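Local atomic coordinates of probable glutathione S-transferase 5 (Caenorhabditis elegans, PDB entry 1ZL9), a protein that conjugates reduced glutathione to a wide range of hydrophobic electrophiles and may help detoxify reactive oxygen species during bacterial infection. Residues 5-10 with 53-58; 19-24 with 72-77; 98-103 with 125-130; 137-142 with 177-182. One frame throughout, in Å; residues are numbered along the deposited sequence.

Contact 1 (5-10 with 53-58); sequences KLTYFN and LPFLEV. With GSH (glutathione), chain C.
Leu53 and Phe9 meet at about a right angle, the methyl CD1 of Leu53 sitting 3.6 Å from the centroid of the Phe9 ring and 13° off its normal, a CH-pi contact close to the ring centre. Thr7 and Phe55 instead run side by side: Thr7 CB lies over one face of the Phe55 ring, displaced toward the rim. Phe55 can offer that face because its CG stands between backbone N and carbonyl carbon (chi1 69°). Tyr8 lies alongside Pro54, its CD1 3.5 Å from Pro54 N, which meets the ring at its edge. The extended Lys5 and Glu57 chains point the same way, yet Lys5 NZ and Glu57 OE1 stay 4.3 Å apart, too far for a salt bridge; one water joins these two atoms, and another links Lys5 O, Thr7 OG1 and Glu57 OE1. Four antiparallel backbone bonds pair the strands, two each at Lys5-Glu57 and Thr7-Phe55. The peptide before Pro54 is cis, as in the thioredoxin fold of glutathione transferases, and Leu53 grips glutathione with both backbone polar atoms: its N donates to O2 (2.9 Å) and its O accepts from N2 (2.9 Å). Strand 4-9 lies between strands 30-34 and 55-58; Leu6 and Leu56 face helix 16-25, Leu56 also reaches helix 66-76, and Thr7 OG1 bonds Asn32 of strand 30-34.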
# COMPACT_ATOMS: atom_id res chain seq x y z
N LYS A 5 -0.50 6.10 21.03
CA LYS A 5 -1.19 7.37 20.76
C LYS A 5 -1.43 7.51 19.27
O LYS A 5 -0.51 7.46 18.47
CB LYS A 5 -0.38 8.56 21.27
CG LYS A 5 -1.10 9.91 21.08
CD LYS A 5 -0.22 11.05 21.63
CE LYS A 5 -0.84 12.40 21.45
NZ LYS A 5 0.06 13.54 22.01
N LEU A 6 -2.69 7.64 18.87
CA LEU A 6 -3.03 7.70 17.47
C LEU A 6 -3.43 9.14 17.17
O LEU A 6 -4.30 9.68 17.83
CB LEU A 6 -4.21 6.78 17.13
CG LEU A 6 -4.67 6.80 15.67
CD1 LEU A 6 -3.64 6.06 14.74
CD2 LEU A 6 -6.03 6.14 15.49
N THR A 7 -2.80 9.75 16.20
CA THR A 7 -3.15 11.12 15.84
C THR A 7 -3.79 11.11 14.47
O THR A 7 -3.19 10.64 13.49
CB THR A 7 -1.92 11.94 15.82
OG1 THR A 7 -1.40 11.99 17.14
CG2 THR A 7 -2.23 13.32 15.42
N TYR A 8 -5.04 11.56 14.42
CA TYR A 8 -5.75 11.70 13.17
C TYR A 8 -6.77 12.83 13.32
O TYR A 8 -6.84 13.41 14.37
CB TYR A 8 -6.41 10.35 12.79
CG TYR A 8 -7.01 10.28 11.40
CD1 TYR A 8 -6.24 10.46 10.29
CD2 TYR A 8 -8.42 10.08 11.20
CE1 TYR A 8 -6.80 10.40 9.02
CE2 TYR A 8 -8.96 10.05 9.95
CZ TYR A 8 -8.16 10.20 8.86
OH TYR A 8 -8.72 10.15 7.57
N PHE A 9 -7.46 13.17 12.25
CA PHE A 9 -8.58 14.12 12.28
C PHE A 9 -9.79 13.57 13.06
O PHE A 9 -9.85 12.37 13.41
CB PHE A 9 -8.95 14.54 10.87
CG PHE A 9 -7.82 15.22 10.18
CD1 PHE A 9 -7.39 16.46 10.63
CD2 PHE A 9 -7.12 14.58 9.15
CE1 PHE A 9 -6.27 17.10 10.02
CE2 PHE A 9 -6.03 15.20 8.56
CZ PHE A 9 -5.61 16.44 8.97
N ASN A 10 -10.69 14.48 13.42
CA ASN A 10 -11.93 14.12 14.05
C ASN A 10 -12.91 13.53 13.05
O ASN A 10 -13.84 14.18 12.61
CB ASN A 10 -12.60 15.31 14.76
CG ASN A 10 -13.77 14.84 15.58
OD1 ASN A 10 -13.85 13.65 15.99
ND2 ASN A 10 -14.73 15.75 15.80
N LEU A 53 -1.62 12.83 8.22
CA LEU A 53 -2.22 11.94 9.22
C LEU A 53 -2.88 10.78 8.46
O LEU A 53 -3.25 10.92 7.30
CB LEU A 53 -3.30 12.70 10.04
CG LEU A 53 -2.86 14.02 10.66
CD1 LEU A 53 -3.96 14.67 11.58
CD2 LEU A 53 -1.53 13.76 11.40
N PRO A 54 -3.05 9.63 9.10
CA PRO A 54 -2.66 9.39 10.50
C PRO A 54 -1.20 9.09 10.76
O PRO A 54 -0.43 8.78 9.83
CB PRO A 54 -3.48 8.12 10.84
CG PRO A 54 -3.51 7.38 9.53
CD PRO A 54 -3.66 8.43 8.50
N PHE A 55 -0.79 9.23 12.01
CA PHE A 55 0.43 8.61 12.48
C PHE A 55 0.22 8.11 13.88
O PHE A 55 -0.67 8.59 14.59
CB PHE A 55 1.69 9.51 12.33
CG PHE A 55 1.71 10.69 13.24
CD1 PHE A 55 2.22 10.59 14.53
CD2 PHE A 55 1.23 11.90 12.81
CE1 PHE A 55 2.25 11.74 15.38
CE2 PHE A 55 1.29 13.03 13.61
CZ PHE A 55 1.81 12.96 14.89
N LEU A 56 0.97 7.07 14.22
CA LEU A 56 0.84 6.40 15.49
C LEU A 56 2.15 6.63 16.23
O LEU A 56 3.21 6.55 15.64
CB LEU A 56 0.66 4.91 15.30
CG LEU A 56 0.70 4.03 16.52
CD1 LEU A 56 -0.62 4.18 17.25
CD2 LEU A 56 0.98 2.56 16.21
N GLU A 57 2.05 6.93 17.50
CA GLU A 57 3.24 6.94 18.38
C GLU A 57 3.27 5.73 19.31
O GLU A 57 2.26 5.41 19.97
CB GLU A 57 3.25 8.23 19.17
CG GLU A 57 3.72 9.42 18.39
CD GLU A 57 3.39 10.73 19.15
OE1 GLU A 57 2.25 11.26 19.09
OE2 GLU A 57 4.27 11.21 19.85
N VAL A 58 4.42 5.05 19.38
CA VAL A 58 4.56 3.83 20.17
C VAL A 58 5.75 4.16 21.09
O VAL A 58 6.88 4.36 20.60
CB VAL A 58 4.81 2.61 19.28
CG1 VAL A 58 4.98 1.32 20.11
CG2 VAL A 58 3.62 2.43 18.28
N1 GSH C . -1.11 7.17 1.98
CA1 GSH C . -1.76 7.88 3.04
C1 GSH C . -2.18 7.01 4.15
O11 GSH C . -2.00 7.33 5.44
O12 GSH C . -2.84 5.96 3.84
CB1 GSH C . -2.38 9.23 2.85
CG1 GSH C . -2.39 10.15 4.09
CD1 GSH C . -3.24 11.37 3.80
OE1 GSH C . -3.59 11.59 2.51
N2 GSH C . -3.58 12.22 4.77
CA2 GSH C . -4.51 13.29 4.57
C2 GSH C . -3.89 14.52 5.16
O2 GSH C . -3.22 14.32 6.34
CB2 GSH C . -5.76 12.82 5.30
SG2 GSH C . -7.02 14.10 5.20
N3 GSH C . -4.04 15.71 4.64
CA3 GSH C . -3.64 16.96 5.28
C3 GSH C . -2.36 17.49 4.67
O31 GSH C . -1.76 16.76 3.64
O32 GSH C . -1.77 18.58 5.09
O HOH W 1 0.36 10.14 17.66
O HOH W 2 2.24 13.99 19.83

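Contact 2 (19-24 with 72-77); sequences RQIFAY and FLAREF
Leu73 meets Ile21 with its CB and Phe22 with its two methyls, and its atoms can be followed outward in order. Leu73 CB meets the branch methyl CG2 of Ile21 at 3.8 Å. With CG anti to the carbonyl carbon (chi1 -65°), the side chain then extends toward Phe22. Leu73 CD1 approaches CZ of Phe22 at 3.6 Å and stands over one face, 4.1 Å from the centroid and 29° off the normal, so this CH-pi contact is displaced from the ring centre. Leu73 CD2 lies on the same side of the plane but beyond the rim near CZ and CE1, 3.7 Å from Phe22 CE1. Ile21 divides its two arms between different partners: Ile21 CG2, besides meeting Leu73, touches Phe77 CD1 at 3.7 Å, while Ile21 CD1 reaches the methyl of Ala74. Phe77, the first residue after the helix to leave helical geometry, points toward helix 19-24, and its CE1 comes 4.1 Å from Phe22 CD1. No hydrogen bond crosses the contact; it is held by apolar side chains between nearly parallel axes, 14° apart and 9.8 Å at closest approach. Both helices lie against the same face of the N-terminal sheet, where Phe22 and Leu73 both touch Leu56 of strand 55-58. Trp157 of helix 157-171 packs on Ile21 and Ala74, joining the pair to the C-terminal helices, and Phe72 and Arg75 meet the second subunit.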
# COMPACT_ATOMS: atom_id res chain seq x y z
N ARG A 19 -8.30 2.35 15.21
CA ARG A 19 -9.11 2.48 16.41
C ARG A 19 -9.90 1.18 16.68
O ARG A 19 -10.07 0.77 17.82
CB ARG A 19 -10.11 3.63 16.26
CG ARG A 19 -9.51 4.99 15.94
CD ARG A 19 -10.51 6.09 16.22
NE ARG A 19 -10.03 7.41 15.90
CZ ARG A 19 -10.28 8.06 14.78
NH1 ARG A 19 -11.05 7.55 13.85
NH2 ARG A 19 -9.79 9.28 14.62
N GLN A 20 -10.35 0.55 15.62
CA GLN A 20 -11.15 -0.68 15.74
C GLN A 20 -10.30 -1.89 16.13
O GLN A 20 -10.74 -2.75 16.85
CB GLN A 20 -11.97 -0.93 14.50
CG GLN A 20 -13.12 0.12 14.36
CD GLN A 20 -14.16 -0.21 13.30
OE1 GLN A 20 -14.26 -1.35 12.87
NE2 GLN A 20 -14.98 0.78 12.95
N ILE A 21 -9.06 -1.91 15.64
CA ILE A 21 -8.12 -2.93 16.08
C ILE A 21 -7.88 -2.80 17.57
O ILE A 21 -7.94 -3.78 18.32
CB ILE A 21 -6.78 -2.81 15.31
CG1 ILE A 21 -6.98 -3.23 13.86
CG2 ILE A 21 -5.66 -3.53 16.00
CD1 ILE A 21 -5.80 -2.86 12.91
N PHE A 22 -7.62 -1.59 18.02
CA PHE A 22 -7.48 -1.38 19.45
C PHE A 22 -8.74 -1.76 20.24
O PHE A 22 -8.62 -2.37 21.33
CB PHE A 22 -7.18 0.07 19.80
CG PHE A 22 -5.78 0.53 19.48
CD1 PHE A 22 -4.64 -0.16 19.92
CD2 PHE A 22 -5.61 1.70 18.77
CE1 PHE A 22 -3.39 0.30 19.65
CE2 PHE A 22 -4.33 2.20 18.52
CZ PHE A 22 -3.22 1.52 18.94
N ALA A 23 -9.93 -1.39 19.73
CA ALA A 23 -11.17 -1.75 20.38
C ALA A 23 -11.30 -3.26 20.43
O ALA A 23 -11.67 -3.79 21.48
CB ALA A 23 -12.40 -1.12 19.68
N TYR A 24 -11.09 -3.96 19.32
CA TYR A 24 -11.15 -5.43 19.32
C TYR A 24 -10.27 -6.07 20.38
O TYR A 24 -10.69 -6.97 21.13
CB TYR A 24 -10.76 -6.03 17.98
CG TYR A 24 -11.02 -7.51 17.92
CD1 TYR A 24 -9.97 -8.41 18.05
CD2 TYR A 24 -12.27 -8.00 17.73
CE1 TYR A 24 -10.19 -9.75 18.02
CE2 TYR A 24 -12.52 -9.35 17.73
CZ TYR A 24 -11.45 -10.23 17.88
OH TYR A 24 -11.65 -11.60 17.87
N PHE A 72 0.84 -3.10 11.42
CA PHE A 72 1.71 -3.22 12.57
C PHE A 72 0.87 -3.62 13.78
O PHE A 72 1.17 -4.61 14.49
CB PHE A 72 2.40 -1.89 12.85
CG PHE A 72 3.06 -1.84 14.20
CD1 PHE A 72 4.24 -2.50 14.42
CD2 PHE A 72 2.52 -1.10 15.25
CE1 PHE A 72 4.88 -2.45 15.67
CE2 PHE A 72 3.13 -1.11 16.51
CZ PHE A 72 4.30 -1.76 16.71
N LEU A 73 -0.25 -2.90 13.96
CA LEU A 73 -1.11 -3.20 15.10
C LEU A 73 -1.78 -4.57 14.94
O LEU A 73 -1.86 -5.33 15.92
CB LEU A 73 -2.15 -2.13 15.28
CG LEU A 73 -1.64 -0.73 15.66
CD1 LEU A 73 -2.81 0.17 15.60
CD2 LEU A 73 -1.02 -0.67 16.98
N ALA A 74 -2.26 -4.89 13.77
CA ALA A 74 -2.91 -6.17 13.54
C ALA A 74 -1.94 -7.33 13.85
O ALA A 74 -2.37 -8.35 14.44
CB ALA A 74 -3.50 -6.31 12.13
N ARG A 75 -0.68 -7.21 13.45
CA ARG A 75 0.27 -8.27 13.73
C ARG A 75 0.53 -8.44 15.23
O ARG A 75 0.67 -9.56 15.68
CB ARG A 75 1.57 -8.06 13.02
CG ARG A 75 1.44 -8.34 11.53
CD ARG A 75 2.71 -8.00 10.72
NE ARG A 75 3.87 -8.73 11.18
CZ ARG A 75 5.09 -8.66 10.65
NH1 ARG A 75 5.35 -7.85 9.60
NH2 ARG A 75 6.06 -9.43 11.17
N GLU A 76 0.54 -7.33 15.98
CA GLU A 76 0.78 -7.40 17.45
C GLU A 76 -0.43 -8.12 18.10
O GLU A 76 -0.29 -8.81 19.11
CB GLU A 76 0.89 -6.02 18.07
CG GLU A 76 2.12 -5.23 17.74
CD GLU A 76 3.39 -5.98 18.14
OE1 GLU A 76 4.34 -6.03 17.29
OE2 GLU A 76 3.39 -6.57 19.27
N PHE A 77 -1.62 -7.93 17.54
CA PHE A 77 -2.84 -8.52 18.11
C PHE A 77 -3.35 -9.77 17.37
O PHE A 77 -4.48 -10.18 17.62
CB PHE A 77 -3.94 -7.46 18.23
CG PHE A 77 -3.50 -6.26 19.07
CD1 PHE A 77 -3.44 -5.01 18.55
CD2 PHE A 77 -3.10 -6.45 20.41
CE1 PHE A 77 -3.01 -3.91 19.31
CE2 PHE A 77 -2.66 -5.36 21.18
CZ PHE A 77 -2.59 -4.10 20.62

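Contact 3 (98-103 with 125-130); sequences KDYSSE and DIFLPA. With GSH (glutathione), chain D.
Ala130 and Glu103 share a water that donates to both Glu103 OE2 (2.7 Å) and the backbone oxygen Ala130 O (2.7 Å), while no direct hydrogen bond joins residues 98-103 to 125-130. The bridge lies just beyond an irregular part of the second helix: a wider pi-type turn spans 125-127, and Pro129 has no N-H to bond the preceding turn, which kinks the helix. The extended Glu103 chain also brings Glu103 OE2 to 3.6 Å from Ala130 CB; each carboxylate oxygen has a partner, OE1 a salt bridge to Lys133 and OE2 the water. Tyr100 crosses Phe127 obliquely. Its phenol OH comes to the edge of the Phe127 ring, near the ring plane, 3.3 Å from Phe127 CE1; Tyr100 CG stands anti to the backbone N (chi1 154°), which directs the ring toward the neighbouring helix. Tyr100 CD1 lies 3.6 Å from Ala130 O, which stands oblique to the Tyr100 ring. Ile126 CG2 packs against Glu103 O. Asp99 OD2 accepts a bond from N1 of a glutathione (2.6 Å) whose other hydrogen bonds include ones to Ser66, Trp39 and Lys43 of the second subunit. The segment axes run antiparallel at 160°, 9.6 Å at closest approach. Such neighbouring antiparallel helices are characteristic of the all-helical C-terminal domain of glutathione transferases, and Asp99 reaching across the dimer completes the partner's glutathione site.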
# COMPACT_ATOMS: atom_id res chain seq x y z
N LYS A 98 -6.88 0.04 -1.57
CA LYS A 98 -6.22 1.31 -1.91
C LYS A 98 -6.42 1.72 -3.34
O LYS A 98 -6.62 2.89 -3.59
CB LYS A 98 -4.71 1.23 -1.72
CG LYS A 98 -4.14 1.84 -0.56
CD LYS A 98 -2.61 2.09 -0.78
CE LYS A 98 -1.84 2.11 0.56
NZ LYS A 98 -2.04 3.35 1.33
N ASP A 99 -6.28 0.79 -4.30
CA ASP A 99 -6.53 1.09 -5.72
C ASP A 99 -7.99 1.55 -5.96
O ASP A 99 -8.23 2.49 -6.65
CB ASP A 99 -6.21 -0.12 -6.61
CG ASP A 99 -4.73 -0.45 -6.65
OD1 ASP A 99 -3.90 0.39 -6.23
OD2 ASP A 99 -4.30 -1.53 -7.17
N TYR A 100 -8.96 0.87 -5.34
CA TYR A 100 -10.34 1.26 -5.43
C TYR A 100 -10.49 2.66 -4.87
O TYR A 100 -11.14 3.51 -5.48
CB TYR A 100 -11.21 0.29 -4.61
CG TYR A 100 -12.52 0.83 -4.09
CD1 TYR A 100 -13.56 1.13 -4.96
CD2 TYR A 100 -12.75 1.01 -2.73
CE1 TYR A 100 -14.80 1.65 -4.45
CE2 TYR A 100 -13.95 1.50 -2.23
CZ TYR A 100 -14.98 1.79 -3.09
OH TYR A 100 -16.20 2.25 -2.62
N SER A 101 -9.93 2.89 -3.70
CA SER A 101 -10.07 4.18 -3.05
C SER A 101 -9.47 5.29 -3.92
O SER A 101 -10.01 6.41 -3.94
CB SER A 101 -9.45 4.22 -1.66
OG SER A 101 -9.93 3.12 -0.92
N SER A 102 -8.39 4.98 -4.65
CA SER A 102 -7.79 5.95 -5.56
C SER A 102 -8.68 6.22 -6.73
O SER A 102 -8.78 7.39 -7.13
CB SER A 102 -6.42 5.57 -6.17
OG SER A 102 -5.51 5.35 -5.15
N GLU A 103 -9.34 5.20 -7.25
CA GLU A 103 -10.21 5.39 -8.38
C GLU A 103 -11.43 6.20 -7.98
O GLU A 103 -11.93 7.03 -8.77
CB GLU A 103 -10.71 4.06 -8.98
CG GLU A 103 -9.61 3.22 -9.63
CD GLU A 103 -10.09 1.80 -10.08
OE1 GLU A 103 -9.17 1.03 -10.48
OE2 GLU A 103 -11.34 1.46 -10.01
N ASP A 125 -20.31 8.16 -13.28
CA ASP A 125 -19.20 8.02 -14.20
C ASP A 125 -17.93 7.48 -13.54
O ASP A 125 -17.10 6.87 -14.20
CB ASP A 125 -18.87 9.39 -14.79
CG ASP A 125 -19.94 9.87 -15.79
OD1 ASP A 125 -20.89 9.12 -16.09
OD2 ASP A 125 -19.84 10.98 -16.31
N ILE A 126 -17.71 7.80 -12.27
CA ILE A 126 -16.45 7.40 -11.63
C ILE A 126 -16.66 6.39 -10.48
O ILE A 126 -16.01 5.35 -10.40
CB ILE A 126 -15.71 8.68 -11.07
CG1 ILE A 126 -15.22 9.63 -12.19
CG2 ILE A 126 -14.52 8.28 -10.22
CD1 ILE A 126 -14.42 9.01 -13.29
N PHE A 127 -17.54 6.73 -9.56
CA PHE A 127 -17.63 5.93 -8.36
C PHE A 127 -18.24 4.55 -8.66
O PHE A 127 -17.67 3.56 -8.33
CB PHE A 127 -18.42 6.65 -7.26
CG PHE A 127 -18.75 5.74 -6.12
CD1 PHE A 127 -17.72 5.31 -5.23
CD2 PHE A 127 -20.02 5.25 -5.94
CE1 PHE A 127 -18.04 4.46 -4.16
CE2 PHE A 127 -20.31 4.34 -4.85
CZ PHE A 127 -19.32 3.95 -4.02
N LEU A 128 -19.39 4.50 -9.33
CA LEU A 128 -20.09 3.23 -9.42
C LEU A 128 -19.33 2.17 -10.18
O LEU A 128 -19.31 1.00 -9.75
CB LEU A 128 -21.54 3.39 -9.96
CG LEU A 128 -22.45 3.99 -8.88
CD1 LEU A 128 -23.80 4.42 -9.47
CD2 LEU A 128 -22.71 3.02 -7.75
N PRO A 129 -18.67 2.51 -11.28
CA PRO A 129 -17.80 1.54 -11.92
C PRO A 129 -16.66 1.03 -10.99
O PRO A 129 -16.34 -0.15 -10.93
CB PRO A 129 -17.22 2.31 -13.10
CG PRO A 129 -18.31 3.34 -13.46
CD PRO A 129 -18.80 3.74 -12.08
N ALA A 130 -16.07 1.93 -10.21
CA ALA A 130 -15.02 1.49 -9.28
C ALA A 130 -15.52 0.50 -8.19
O ALA A 130 -14.86 -0.52 -7.86
CB ALA A 130 -14.39 2.70 -8.64
N1 GSH D . -1.72 -1.95 -7.20
CA1 GSH D . -1.23 -2.71 -8.30
C1 GSH D . 0.04 -3.41 -7.99
O11 GSH D . 0.46 -4.68 -8.34
O12 GSH D . 0.95 -2.75 -7.29
CB1 GSH D . -1.30 -2.13 -9.66
CG1 GSH D . -1.30 -3.28 -10.68
CD1 GSH D . -1.30 -2.75 -12.11
OE1 GSH D . -1.64 -1.46 -12.30
N2 GSH D . -0.99 -3.54 -13.12
CA2 GSH D . -0.91 -3.10 -14.51
C2 GSH D . -1.66 -4.00 -15.43
O2 GSH D . -1.55 -5.35 -15.27
CB2 GSH D . 0.55 -3.11 -14.89
SG2 GSH D . 0.72 -2.53 -16.59
N3 GSH D . -2.38 -3.50 -16.42
CA3 GSH D . -2.97 -4.33 -17.45
C3 GSH D . -4.46 -4.46 -17.33
O31 GSH D . -5.15 -3.84 -16.28
O32 GSH D . -5.14 -5.20 -18.17
O HOH W 3 -12.14 -0.36 -8.13

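Contact 4 (137-142 with 177-182); sequences FLVNFL and SKFPEL
The Phe179 ring meets Val139 at its edge: the methyl CG2 of Val139 lies near the ring plane, 3.9 Å from Phe179 CD2. One face of the ring carries CB of the adjacent Lys178, 3.6 Å above the plane and offset toward the rim, and Phe131 of helix 119-145 meets the same ring with planes at about 90°. The carboxylate of Glu181 is the second flat group. Its chain bends at chi2 (94°), which folds the group back beside Val139, with Glu181 OE1 3.9 Å from Val139 CG2 and Glu181 OE2 4.0 Å from Val139 CG1; the two oxygens therefore attend different methyls of one valine, in plain van der Waals contact. Leu182 supplies the apolar centre. Leu182 CD2 touches Val139 CG2 at 3.6 Å and Leu142 CD1 at 3.9 Å, and Leu182 CD1 meets Leu138 CD1, the side chains of Leu138 and Leu182 crossing at about a right angle. Leu142 CD1 additionally rests against CB and the backbone oxygen of Glu181. The three partners on the first helix, Leu138, Val139 and Leu142, are spaced one and three residues apart, so they present a single side of it to the start of the second. Phe179 holds the N-cap position of that second helix, and its O accepts the backbone bond from Leu182 N. No hydrogen bond crosses between the segments. The contact therefore joins helix 119-145 to the beginning of helix 180-191; Ile162 of helix 157-171 touches both Leu138 and Leu182, Leu93 of helix 84-112 packs on Leu138, and Leu150 in a loop reaches Leu138 and Leu142.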
# COMPACT_ATOMS: atom_id res chain seq x y z
N PHE A 137 -14.63 -8.27 -6.55
CA PHE A 137 -13.49 -8.96 -6.02
C PHE A 137 -13.74 -9.37 -4.53
O PHE A 137 -13.31 -10.46 -4.11
CB PHE A 137 -12.25 -8.12 -6.10
CG PHE A 137 -11.82 -7.76 -7.48
CD1 PHE A 137 -11.31 -6.52 -7.73
CD2 PHE A 137 -11.84 -8.69 -8.51
CE1 PHE A 137 -10.86 -6.19 -9.07
CE2 PHE A 137 -11.39 -8.34 -9.81
CZ PHE A 137 -10.91 -7.10 -10.06
N LEU A 138 -14.40 -8.52 -3.76
CA LEU A 138 -14.68 -8.83 -2.36
C LEU A 138 -15.53 -10.13 -2.30
O LEU A 138 -15.28 -11.02 -1.49
CB LEU A 138 -15.40 -7.70 -1.67
CG LEU A 138 -14.51 -6.47 -1.42
CD1 LEU A 138 -15.46 -5.38 -0.82
CD2 LEU A 138 -13.44 -6.76 -0.45
N VAL A 139 -16.50 -10.24 -3.20
CA VAL A 139 -17.36 -11.44 -3.23
C VAL A 139 -16.54 -12.70 -3.52
O VAL A 139 -16.78 -13.73 -2.87
CB VAL A 139 -18.50 -11.27 -4.23
CG1 VAL A 139 -19.31 -12.61 -4.42
CG2 VAL A 139 -19.42 -10.20 -3.80
N ASN A 140 -15.58 -12.61 -4.45
CA ASN A 140 -14.67 -13.69 -4.77
C ASN A 140 -13.89 -14.15 -3.54
O ASN A 140 -13.80 -15.36 -3.24
CB ASN A 140 -13.62 -13.29 -5.83
CG ASN A 140 -14.19 -13.06 -7.24
OD1 ASN A 140 -15.33 -13.42 -7.54
ND2 ASN A 140 -13.38 -12.38 -8.11
N PHE A 141 -13.37 -13.18 -2.78
CA PHE A 141 -12.70 -13.49 -1.50
C PHE A 141 -13.63 -14.18 -0.47
O PHE A 141 -13.23 -15.14 0.17
CB PHE A 141 -12.04 -12.25 -0.89
CG PHE A 141 -10.65 -12.03 -1.36
CD1 PHE A 141 -10.38 -11.72 -2.69
CD2 PHE A 141 -9.61 -12.22 -0.51
CE1 PHE A 141 -9.04 -11.56 -3.13
CE2 PHE A 141 -8.25 -12.06 -0.92
CZ PHE A 141 -7.98 -11.75 -2.26
N LEU A 142 -14.83 -13.65 -0.28
CA LEU A 142 -15.79 -14.27 0.63
C LEU A 142 -16.12 -15.72 0.19
O LEU A 142 -16.23 -16.60 1.05
CB LEU A 142 -17.08 -13.50 0.72
CG LEU A 142 -16.99 -12.13 1.41
CD1 LEU A 142 -18.31 -11.43 1.25
CD2 LEU A 142 -16.69 -12.31 2.85
N SER A 177 -27.84 -3.74 -3.78
CA SER A 177 -28.55 -4.78 -4.53
C SER A 177 -27.64 -5.78 -5.22
O SER A 177 -27.92 -6.96 -5.23
CB SER A 177 -29.47 -4.14 -5.56
OG SER A 177 -30.59 -3.61 -4.89
N LYS A 178 -26.54 -5.33 -5.78
CA LYS A 178 -25.65 -6.22 -6.49
C LYS A 178 -24.74 -7.01 -5.56
O LYS A 178 -24.07 -7.96 -5.97
CB LYS A 178 -24.77 -5.42 -7.43
CG LYS A 178 -25.51 -4.81 -8.55
CD LYS A 178 -24.57 -4.39 -9.68
CE LYS A 178 -25.34 -3.55 -10.76
NZ LYS A 178 -24.57 -3.72 -12.03
N PHE A 179 -24.66 -6.59 -4.29
CA PHE A 179 -23.73 -7.22 -3.35
C PHE A 179 -24.32 -7.51 -1.98
O PHE A 179 -23.80 -7.04 -0.95
CB PHE A 179 -22.50 -6.32 -3.20
CG PHE A 179 -21.84 -5.99 -4.51
CD1 PHE A 179 -21.97 -4.75 -5.08
CD2 PHE A 179 -21.15 -6.98 -5.21
CE1 PHE A 179 -21.41 -4.50 -6.33
CE2 PHE A 179 -20.57 -6.71 -6.42
CZ PHE A 179 -20.71 -5.46 -6.96
N PRO A 180 -25.35 -8.37 -1.94
CA PRO A 180 -25.98 -8.72 -0.66
C PRO A 180 -24.97 -9.37 0.30
O PRO A 180 -25.10 -9.22 1.51
CB PRO A 180 -27.12 -9.69 -1.06
CG PRO A 180 -26.78 -10.15 -2.45
CD PRO A 180 -25.97 -9.06 -3.11
N GLU A 181 -23.98 -10.05 -0.25
CA GLU A 181 -22.94 -10.67 0.50
C GLU A 181 -22.17 -9.67 1.38
O GLU A 181 -21.76 -10.02 2.48
CB GLU A 181 -21.96 -11.38 -0.45
CG GLU A 181 -22.63 -12.46 -1.36
CD GLU A 181 -23.06 -11.91 -2.73
OE1 GLU A 181 -23.20 -10.68 -2.91
OE2 GLU A 181 -23.25 -12.71 -3.66
N LEU A 182 -21.94 -8.46 0.87
CA LEU A 182 -21.12 -7.46 1.58
C LEU A 182 -21.94 -6.69 2.59
O LEU A 182 -21.40 -6.23 3.61
CB LEU A 182 -20.40 -6.50 0.62
CG LEU A 182 -19.08 -6.98 0.10
CD1 LEU A 182 -18.12 -7.24 1.29
CD2 LEU A 182 -19.19 -8.22 -0.82

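How the contacts relate
Contacts 1 and 2 belong to the N-terminal domain and touch directly, their centres 14 Å apart: Leu56 CD2 meets Leu73 CD2 at 3.9 Å, and Leu6 CD2 meets Arg19 CG at 3.7 Å. Contacts 3 and 4 both use helix 119-145 of the C-terminal domain, with centres 16 Å apart and nearest atoms about 7 Å apart. Contact 1 lines the glutathione pocket of its own subunit, whereas Asp99 in contact 3 serves the glutathione of the second subunit; their centres are 26 Å apart. Contact 2 is more remote, the Leu73 side chain about 12 Å from a bound glutathione, and contact 4 lies far from contact 1 and its glutathione pocket, their centres 31 Å apart.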